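Local coordinates for putative isomerase YbhH (Escherichia coli, PDB 6OTV), which is a putative isomerase of the PrpF family whose substrate is not established, at residues 102-106 with 107-111; 182-186 with 187-191. One frame throughout, in Å; residues are numbered along the deposited sequence.

Contact 1: residues 102-106 with 107-111; sequences AFAIE and NGLIA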
# COMPACT_ATOMS: atom_id res chain seq x y z
N ALA A 102 8.11 11.47 12.22
CA ALA A 102 8.51 12.82 12.61
C ALA A 102 9.89 13.15 12.07
O ALA A 102 10.15 14.30 11.68
CB ALA A 102 8.47 12.96 14.13
N PHE A 103 10.79 12.17 12.05
CA PHE A 103 12.13 12.41 11.51
C PHE A 103 12.07 12.69 10.01
O PHE A 103 12.80 13.55 9.51
CB PHE A 103 13.03 11.22 11.81
CG PHE A 103 14.44 11.37 11.30
CD1 PHE A 103 15.39 12.05 12.05
CD2 PHE A 103 14.81 10.83 10.08
CE1 PHE A 103 16.69 12.19 11.58
CE2 PHE A 103 16.10 10.97 9.61
CZ PHE A 103 17.04 11.64 10.36
N ALA A 104 11.21 11.97 9.29
CA ALA A 104 11.11 12.17 7.85
C ALA A 104 10.57 13.56 7.53
O ALA A 104 11.00 14.19 6.55
CB ALA A 104 10.23 11.10 7.23
N ILE A 105 9.64 14.06 8.34
CA ILE A 105 9.08 15.39 8.09
C ILE A 105 10.10 16.47 8.40
O ILE A 105 10.27 17.42 7.63
CB ILE A 105 7.79 15.57 8.91
CG1 ILE A 105 6.74 14.54 8.49
CG2 ILE A 105 7.25 16.98 8.74
CD1 ILE A 105 5.58 14.40 9.46
N GLU A 106 10.82 16.34 9.52
CA GLU A 106 11.80 17.35 9.88
C GLU A 106 12.97 17.42 8.90
O GLU A 106 13.61 18.46 8.79
CB GLU A 106 12.34 17.11 11.29
CG GLU A 106 11.31 17.31 12.39
CD GLU A 106 11.95 17.51 13.75
OE1 GLU A 106 12.67 18.51 13.92
OE2 GLU A 106 11.75 16.66 14.64
N ASN A 107 13.24 16.33 8.17
CA ASN A 107 14.36 16.28 7.23
C ASN A 107 13.90 16.38 5.78
O ASN A 107 14.66 16.04 4.87
CB ASN A 107 15.18 15.01 7.45
CG ASN A 107 15.91 15.02 8.78
OD1 ASN A 107 17.05 15.49 8.88
ND2 ASN A 107 15.27 14.49 9.82
N GLY A 108 12.66 16.82 5.54
CA GLY A 108 12.21 17.10 4.19
C GLY A 108 12.00 15.89 3.30
O GLY A 108 11.99 16.04 2.07
N LEU A 109 11.84 14.70 3.87
CA LEU A 109 11.55 13.52 3.06
C LEU A 109 10.09 13.44 2.63
O LEU A 109 9.77 12.64 1.75
CB LEU A 109 11.93 12.25 3.83
CG LEU A 109 13.39 12.16 4.27
CD1 LEU A 109 13.64 10.85 5.00
CD2 LEU A 109 14.32 12.30 3.08
N ILE A 110 9.22 14.24 3.23
CA ILE A 110 7.80 14.27 2.87
C ILE A 110 7.23 15.60 3.33
O ILE A 110 7.64 16.14 4.37
CB ILE A 110 7.04 13.06 3.48
CG1 ILE A 110 5.55 13.12 3.12
CG2 ILE A 110 7.24 13.01 4.99
CD1 ILE A 110 4.74 11.99 3.70
N ALA A 111 6.30 16.13 2.55
CA ALA A 111 5.67 17.40 2.89
C ALA A 111 4.67 17.20 4.02
O ALA A 111 3.96 16.19 4.08
CB ALA A 111 4.97 17.99 1.67
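A Schellman motif closes helix 94-106: L109 N reaches back to A104 O (2.9 Å) and G108 N to I105 O. G108, at positive phi, is the C-prime residue that turns the chain out of the helix. Just before it, N107 folds its side chain back over the last turn. With CG beside its own backbone N (chi1 -67°), the amide swings towards F103. N107 ND2 donates an almost straight bond to F103 O (2.7 Å). The backbone N of N107 bonds F103 O as well, at 3.1 Å and from the opposite face of the carbonyl plane, so two donors of one residue grip it. N107 ND2 also sits 3.1 Å above the plane of the F103 ring, over its centre, with ring and amide planes turned 40° apart. Beyond the turn, CG2 of I110 packs on CG1 of I105 (3.9 Å), and L109 CB lies against A104 CB (4.0 Å). Around this helix end, F103 packs on strands 3-11 and 59-65, A104 and L109 meet V73 of strand 73-80, E106 forms a salt bridge with K341, and I110 touches R118 of the second subunit.

Contact 2: residues 182-186 with 187-191; sequences DYFDD and VPVTC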
# COMPACT_ATOMS: atom_id res chain seq x y z
N ASP A 182 -3.71 -26.19 17.11
CA ASP A 182 -2.92 -27.39 16.90
C ASP A 182 -2.59 -28.01 18.25
O ASP A 182 -2.84 -27.43 19.31
CB ASP A 182 -1.64 -27.07 16.12
CG ASP A 182 -1.92 -26.58 14.71
OD1 ASP A 182 -2.66 -27.27 13.99
OD2 ASP A 182 -1.41 -25.51 14.34
N TYR A 183 -2.04 -29.22 18.20
CA TYR A 183 -1.67 -29.95 19.41
C TYR A 183 -0.25 -30.47 19.26
O TYR A 183 0.06 -31.16 18.28
CB TYR A 183 -2.64 -31.10 19.68
CG TYR A 183 -4.04 -30.63 20.01
CD1 TYR A 183 -4.43 -30.43 21.33
CD2 TYR A 183 -4.97 -30.38 19.01
CE1 TYR A 183 -5.71 -30.00 21.64
CE2 TYR A 183 -6.24 -29.95 19.31
CZ TYR A 183 -6.61 -29.76 20.63
OH TYR A 183 -7.88 -29.33 20.93
N PHE A 184 0.60 -30.14 20.22
CA PHE A 184 1.96 -30.65 20.28
C PHE A 184 2.26 -31.01 21.72
O PHE A 184 2.09 -30.18 22.62
CB PHE A 184 2.97 -29.61 19.76
CG PHE A 184 2.67 -29.12 18.37
CD1 PHE A 184 3.04 -29.86 17.26
CD2 PHE A 184 2.03 -27.91 18.18
CE1 PHE A 184 2.77 -29.40 15.99
CE2 PHE A 184 1.76 -27.44 16.91
CZ PHE A 184 2.13 -28.19 15.81
N ASP A 185 2.69 -32.26 21.94
CA ASP A 185 2.97 -32.76 23.29
C ASP A 185 1.73 -32.64 24.18
O ASP A 185 1.83 -32.30 25.36
CB ASP A 185 4.17 -32.05 23.91
CG ASP A 185 5.38 -32.04 23.00
OD1 ASP A 185 5.31 -32.63 21.91
OD2 ASP A 185 6.40 -31.42 23.37
N ASP A 186 0.56 -32.91 23.60
CA ASP A 186 -0.72 -32.89 24.31
C ASP A 186 -1.02 -31.51 24.90
O ASP A 186 -1.71 -31.40 25.92
CB ASP A 186 -0.78 -33.97 25.39
CG ASP A 186 -0.52 -35.36 24.84
OD1 ASP A 186 -1.00 -35.65 23.72
OD2 ASP A 186 0.17 -36.15 25.51
N VAL A 187 -0.53 -30.46 24.27
CA VAL A 187 -0.76 -29.09 24.69
C VAL A 187 -1.49 -28.36 23.57
O VAL A 187 -0.96 -28.25 22.46
CB VAL A 187 0.55 -28.36 25.04
CG1 VAL A 187 0.27 -26.92 25.46
CG2 VAL A 187 1.31 -29.10 26.13
N PRO A 188 -2.70 -27.85 23.81
CA PRO A 188 -3.41 -27.09 22.76
C PRO A 188 -2.75 -25.73 22.56
O PRO A 188 -2.66 -24.94 23.49
CB PRO A 188 -4.83 -26.96 23.31
CG PRO A 188 -4.66 -27.03 24.79
CD PRO A 188 -3.50 -27.96 25.04
N VAL A 189 -2.29 -25.48 21.33
CA VAL A 189 -1.64 -24.22 20.99
C VAL A 189 -2.30 -23.64 19.74
O VAL A 189 -3.15 -24.27 19.11
CB VAL A 189 -0.12 -24.39 20.76
CG1 VAL A 189 0.54 -25.05 21.96
CG2 VAL A 189 0.14 -25.18 19.48
N THR A 190 -1.90 -22.42 19.40
CA THR A 190 -2.37 -21.75 18.20
C THR A 190 -1.17 -21.20 17.43
O THR A 190 -0.35 -20.46 18.00
CB THR A 190 -3.35 -20.61 18.52
OG1 THR A 190 -4.63 -21.17 18.85
CG2 THR A 190 -3.51 -19.68 17.32
N CYS A 191 -1.07 -21.56 16.16
CA CYS A 191 -0.03 -21.07 15.28
C CYS A 191 -0.62 -19.98 14.39
O CYS A 191 -1.53 -20.25 13.59
CB CYS A 191 0.56 -22.20 14.44
SG CYS A 191 1.32 -23.51 15.42
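Segments 182-186 and 187-191 form a tight antiparallel beta hairpin, closed by a type I' turn from F184 to V187 in which D185 and D186 both take positive phi. D182 and V189 form a hydrogen-bonded pair, with D182 N to V189 O at 2.8 Å and V189 N to D182 O at 2.9 Å. At the turn V187 N donates to F184 O (3.1 Å); the return bond from F184 N to V187 O is weak. Y183 and P188 form a non-hydrogen-bonded pair, and CE1 of the Y183 ring rests obliquely on P188 CB at 3.6 Å. The other face carries F184 and V189. V189 CG2, wedged between its own backbone N and carbonyl carbon (chi1 -55° for CG1), meets the F184 ring at its edge, 3.6 Å from CD2 and close to the ring plane. C191 SG lies 4.2 Å from F184 CE2. Helix 221-237 covers F184 through I230, Q233 and A237. Thus apolar packing and backbone bonds hold the arms together, whereas in the buried D182 carboxylate OD2 is hydrogen-bonded to T177 OG1 and OD1 to N179 ND2, which together probably hold it in place and would help it to stay ionised.

Overall arrangement
Contacts 1 and 2 lie on opposite sides of the chain's centre, their own centres 46 Å apart and their nearest atoms about 33 Å apart, so neither touches the other. They follow in series along the chain, and both are local: a helix is ended at 102-111, and two strands are joined through a tight turn at 182-191. Contact 1 also borders the second subunit, whereas no other chain of the assembly touches the segments of contact 2. A bound 1,2-ethanediol, probably from the crystallisation liquor, lies about 4 Å from the side chain of L109 in contact 1 and is not evidence of a substrate site. No catalytic or substrate-binding role is assigned to either contact.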